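Local coordinates for protein glutaredoxin (Populus tremula x Populus tremuloides, PDB 2E7P) that binds a glutathione-ligated [2Fe-2S] cluster and probably reduces low-molecular-weight and protein disulfides with glutathione as the electron donor, at residues 11-16 / 59-64; 17-22 / 46-51. All blocks are in the same frame, centred on the assembly; numbering follows the deposited sequence.

Interaction 1 of 2, residues 11-16 / 59-64; sequences KKAKEL and SQLQSA. With GSH (glutathione), chain H.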
# COMPACT_ATOMS: atom_id res chain seq x y z
N LYS C 11 -12.59 17.65 -14.47
CA LYS C 11 -13.65 18.40 -13.80
C LYS C 11 -14.04 17.71 -12.50
O LYS C 11 -14.09 18.36 -11.46
CB LYS C 11 -14.88 18.53 -14.71
CG LYS C 11 -15.96 19.45 -14.14
CD LYS C 11 -17.03 19.77 -15.15
CE LYS C 11 -17.50 21.21 -14.97
NZ LYS C 11 -18.58 21.31 -13.95
N LYS C 12 -14.30 16.40 -12.59
CA LYS C 12 -14.71 15.59 -11.45
C LYS C 12 -13.61 15.53 -10.36
O LYS C 12 -13.90 15.74 -9.17
CB LYS C 12 -15.13 14.20 -11.92
CG LYS C 12 -15.64 13.31 -10.83
CD LYS C 12 -15.90 11.93 -11.37
CE LYS C 12 -16.85 11.16 -10.50
NZ LYS C 12 -17.55 10.14 -11.33
N ALA C 13 -12.35 15.32 -10.76
CA ALA C 13 -11.22 15.34 -9.80
C ALA C 13 -11.11 16.68 -9.04
O ALA C 13 -10.95 16.71 -7.82
CB ALA C 13 -9.88 14.98 -10.49
N LYS C 14 -11.17 17.78 -9.77
CA LYS C 14 -11.09 19.10 -9.14
C LYS C 14 -12.20 19.34 -8.10
O LYS C 14 -11.95 19.94 -7.06
CB LYS C 14 -11.04 20.21 -10.18
CG LYS C 14 -9.69 20.31 -10.90
CD LYS C 14 -9.56 21.61 -11.67
CE LYS C 14 -8.49 21.51 -12.76
NZ LYS C 14 -8.02 22.88 -13.12
N GLU C 15 -13.40 18.87 -8.41
CA GLU C 15 -14.54 19.00 -7.52
C GLU C 15 -14.30 18.19 -6.25
O GLU C 15 -14.45 18.70 -5.15
CB GLU C 15 -15.80 18.47 -8.19
CG GLU C 15 -16.40 19.39 -9.26
CD GLU C 15 -17.70 18.83 -9.82
OE1 GLU C 15 -18.70 18.79 -9.04
OE2 GLU C 15 -17.72 18.42 -11.02
N LEU C 16 -13.98 16.92 -6.44
CA LEU C 16 -13.63 16.03 -5.34
C LEU C 16 -12.58 16.65 -4.43
O LEU C 16 -12.75 16.67 -3.23
CB LEU C 16 -13.15 14.67 -5.85
CG LEU C 16 -14.25 13.79 -6.42
CD1 LEU C 16 -13.64 12.54 -7.07
CD2 LEU C 16 -15.33 13.40 -5.37
N SER C 59 -9.31 5.07 -12.48
CA SER C 59 -8.19 5.16 -13.39
C SER C 59 -8.12 6.56 -14.01
O SER C 59 -7.09 7.21 -14.01
CB SER C 59 -8.42 4.13 -14.51
OG SER C 59 -7.25 3.40 -14.76
N GLN C 60 -9.26 7.01 -14.55
CA GLN C 60 -9.33 8.29 -15.25
C GLN C 60 -9.14 9.47 -14.29
O GLN C 60 -8.52 10.47 -14.64
CB GLN C 60 -10.67 8.43 -15.99
CG GLN C 60 -10.91 7.36 -17.05
CD GLN C 60 -11.63 6.12 -16.52
OE1 GLN C 60 -11.16 5.44 -15.59
NE2 GLN C 60 -12.77 5.80 -17.13
N LEU C 61 -9.69 9.34 -13.08
CA LEU C 61 -9.50 10.33 -12.02
C LEU C 61 -8.04 10.46 -11.63
O LEU C 61 -7.55 11.58 -11.44
CB LEU C 61 -10.31 9.94 -10.80
CG LEU C 61 -11.56 10.72 -10.38
CD1 LEU C 61 -12.25 11.52 -11.48
CD2 LEU C 61 -12.54 9.81 -9.61
N GLN C 62 -7.35 9.32 -11.54
CA GLN C 62 -5.93 9.28 -11.21
C GLN C 62 -5.06 9.95 -12.26
O GLN C 62 -4.19 10.75 -11.91
CB GLN C 62 -5.45 7.86 -10.98
CG GLN C 62 -4.07 7.80 -10.22
CD GLN C 62 -3.81 6.43 -9.62
OE1 GLN C 62 -4.73 5.67 -9.43
NE2 GLN C 62 -2.55 6.12 -9.31
N SER C 63 -5.29 9.65 -13.54
CA SER C 63 -4.51 10.31 -14.59
C SER C 63 -4.85 11.81 -14.70
O SER C 63 -3.95 12.63 -14.90
CB SER C 63 -4.54 9.55 -15.94
OG SER C 63 -5.83 9.57 -16.48
N ALA C 64 -6.12 12.17 -14.50
CA ALA C 64 -6.49 13.59 -14.33
C ALA C 64 -5.69 14.22 -13.20
O ALA C 64 -5.27 15.38 -13.29
CB ALA C 64 -8.00 13.74 -14.04
N1 GSH H . 6.60 9.45 -2.57
CA1 GSH H . 5.19 9.09 -2.70
C1 GSH H . 4.48 9.54 -1.45
O11 GSH H . 3.22 9.61 -1.37
O12 GSH H . 5.23 9.88 -0.50
CB1 GSH H . 5.07 7.58 -2.96
CG1 GSH H . 3.62 7.13 -3.25
CD1 GSH H . 3.57 5.78 -3.92
OE1 GSH H . 4.58 5.19 -4.26
N2 GSH H . 2.36 5.30 -4.19
CA2 GSH H . 2.18 4.02 -4.88
C2 GSH H . 1.20 4.24 -6.01
O2 GSH H . 0.37 5.17 -6.00
CB2 GSH H . 1.63 2.95 -3.88
SG2 GSH H . 2.41 2.39 -2.30
N3 GSH H . 1.25 3.41 -7.06
CA3 GSH H . 0.33 3.53 -8.15
C3 GSH H . -1.06 3.15 -7.64
O31 GSH H . -1.22 2.35 -6.68
O32 GSH H . -2.04 3.66 -8.21

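Interaction 2 of 2, residues 17-22 / 46-51; sequences ASSAPV and SYKVVE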
# COMPACT_ATOMS: atom_id res chain seq x y z
N ALA C 17 -11.54 17.22 -5.04
CA ALA C 17 -10.38 17.77 -4.29
C ALA C 17 -10.73 18.93 -3.36
O ALA C 17 -10.04 19.16 -2.33
CB ALA C 17 -9.30 18.19 -5.26
N SER C 18 -11.78 19.67 -3.72
CA SER C 18 -12.27 20.79 -2.92
C SER C 18 -13.54 20.44 -2.17
O SER C 18 -14.10 21.28 -1.47
CB SER C 18 -12.52 22.01 -3.80
OG SER C 18 -11.29 22.56 -4.22
N SER C 19 -13.99 19.19 -2.29
CA SER C 19 -15.29 18.77 -1.72
C SER C 19 -15.38 18.66 -0.18
O SER C 19 -16.46 18.47 0.36
CB SER C 19 -15.77 17.48 -2.38
OG SER C 19 -15.03 16.33 -1.97
N ALA C 20 -14.25 18.76 0.53
CA ALA C 20 -14.25 18.69 1.99
C ALA C 20 -13.08 19.50 2.44
O ALA C 20 -12.19 19.76 1.64
CB ALA C 20 -14.17 17.22 2.47
N PRO C 21 -13.08 19.97 3.69
CA PRO C 21 -11.89 20.66 4.20
C PRO C 21 -10.57 19.87 4.02
O PRO C 21 -9.54 20.46 3.73
CB PRO C 21 -12.22 20.84 5.69
CG PRO C 21 -13.72 20.99 5.70
CD PRO C 21 -14.16 19.94 4.69
N VAL C 22 -10.60 18.54 4.17
CA VAL C 22 -9.43 17.73 3.87
C VAL C 22 -9.86 16.58 2.98
O VAL C 22 -10.85 15.90 3.23
CB VAL C 22 -8.73 17.17 5.11
CG1 VAL C 22 -7.42 16.41 4.73
CG2 VAL C 22 -8.43 18.29 6.14
N SER C 46 -10.78 15.90 10.66
CA SER C 46 -11.73 15.09 9.86
C SER C 46 -11.35 15.22 8.40
O SER C 46 -10.88 16.27 7.96
CB SER C 46 -13.19 15.57 10.02
OG SER C 46 -13.43 16.06 11.33
N TYR C 47 -11.57 14.17 7.61
CA TYR C 47 -11.11 14.25 6.23
C TYR C 47 -11.97 13.35 5.40
O TYR C 47 -12.59 12.44 5.91
CB TYR C 47 -9.61 13.86 6.12
CG TYR C 47 -9.26 12.58 6.84
CD1 TYR C 47 -9.28 11.33 6.17
CD2 TYR C 47 -8.96 12.58 8.21
CE1 TYR C 47 -9.00 10.15 6.88
CE2 TYR C 47 -8.67 11.40 8.89
CZ TYR C 47 -8.69 10.20 8.23
OH TYR C 47 -8.40 9.05 8.96
N LYS C 48 -12.01 13.59 4.11
CA LYS C 48 -12.72 12.72 3.20
C LYS C 48 -11.71 11.85 2.44
O LYS C 48 -10.70 12.34 1.97
CB LYS C 48 -13.54 13.58 2.25
CG LYS C 48 -14.12 12.82 1.11
CD LYS C 48 -14.90 13.73 0.20
CE LYS C 48 -15.42 12.93 -0.96
NZ LYS C 48 -16.76 13.41 -1.25
N VAL C 49 -11.99 10.56 2.33
CA VAL C 49 -11.13 9.66 1.61
C VAL C 49 -11.83 9.29 0.30
O VAL C 49 -12.99 8.86 0.30
CB VAL C 49 -10.81 8.38 2.41
CG1 VAL C 49 -9.88 7.52 1.62
CG2 VAL C 49 -10.17 8.72 3.74
N VAL C 50 -11.12 9.46 -0.81
CA VAL C 50 -11.62 9.00 -2.09
C VAL C 50 -10.81 7.79 -2.43
O VAL C 50 -9.69 7.92 -2.82
CB VAL C 50 -11.43 10.09 -3.17
CG1 VAL C 50 -11.96 9.60 -4.55
CG2 VAL C 50 -12.10 11.41 -2.72
N GLU C 51 -11.36 6.60 -2.25
CA GLU C 51 -10.61 5.41 -2.62
C GLU C 51 -10.74 5.19 -4.11
O GLU C 51 -11.79 4.78 -4.60
CB GLU C 51 -11.10 4.20 -1.83
CG GLU C 51 -11.08 4.42 -0.30
CD GLU C 51 -9.68 4.26 0.32
OE1 GLU C 51 -8.67 4.23 -0.41
OE2 GLU C 51 -9.58 4.19 1.57
O HOH W 1 -12.52 17.41 6.10

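Interaction 1 of 2, residues 11-16 / 59-64
With CG anti to the backbone N (chi1 -177°) and the rest of its chain extended, Lys12 lays its methylenes across the end of Leu61, whose CD1 lies 3.7 Å from Lys12 CD. Leu16, its CG turned beside its own backbone N, sends CD1 to the other branch, 3.9 Å from Leu61 CD2; both side chains cross Leu61 at about a right angle. Leu61 CD1 sits against Lys12 and Ala13, while CD2 takes Leu16. Ala13, whose CA comes 5.7 Å from that of Leu61, has a methyl small enough for the helices to approach, and its CB also touches Ala64 CB at 4.2 Å; the axes of the segments pass 9.0 Å apart at a crossing angle of -78°. Lys12 keeps its ammonium away from this oily patch, in a salt bridge with Asp57. Farther round helix 58-69, Gln62 reaches glutathione, NE2 giving O32 an almost straight hydrogen bond of 2.7 Å, while Gly72 O takes another from the same amide nitrogen. Were Gln62 replaced by alanine, that carboxylate oxygen would probably lose its amide donor and Gly72 O its partner. One helix therefore divides its chemistry, with hydrocarbon toward helix 3-18 and a hydrogen-bonding amide toward glutathione.

Interaction 2 of 2, residues 17-22 / 46-51
The carbonyl oxygen of Val22 accepts a short, nearly straight hydrogen bond from Lys48 N, with 2.7 Å between Val22 O and Lys48 N and 173° at the hydrogen. The donor stands tilted 28° out of the carbonyl plane. Tyr47 adds a CA-H...O contact to the same acceptor, its CA 3.4 Å from Val22 O. Toward Ser46 the two chains diverge, and a water fills the place of a direct backbone bond: it accepts from Val22 N at 2.9 Å and donates to Ser46 O at 2.7 Å.

Here strands 22-26 and 48-51 begin to pair as parallel neighbours in the thioredoxin fold, with helix 31-42 making the crossover between them. The ladder continues through backbone bonds of Lys48 and Val50 to Val24. Val22 is a beta-branched residue well suited to a strand, and it is buried: its CB and CG1 pack on the CB of Tyr47, with 3.6 Å from Val22 CB to Tyr47 CB, while Leu40 of the crossover helix touches both residues. Tyr47 holds CG between its backbone N and carbonyl carbon (chi1 48°), which leads the ring away from Val22 and lets its hydroxyl hydrogen-bond with Thr41.

On the more exposed flank, the methyl of Ala20 rests 3.7 Å from Lys48 CB. The long lysine then runs on past Ser19, whose OG lies 3.4 Å from Lys48 CD. A lysine suits this rim because its methylenes can cover the turn while the ammonium remains near the surface. Its NZ makes a weak hydrogen bond to Ser19 OG; that hydroxyl's stronger partner is Leu16 O, near the end of helix 3-18.

Both contacts draw on helix 3-18, interaction 1 on its body and interaction 2 on its end and the turn beyond, but at different depths. Interaction 1 is mostly buried and joins two helices through hydrocarbon contacts, the methylenes of a lysine among them, with no hydrogen bond across it; interaction 2 lies mainly at the surface and starts a pair of parallel strands through a backbone bond, a bridging water and a weak lysine-serine bond. They touch where Leu16 CD1 of 11-16 packs 4.2 Å from Val50 CG1 of 46-51. Strand 48-51 is followed by helix 58-69, which carries a residue of the glutathione pocket, whereas interaction 2 lies away from the known binding residues.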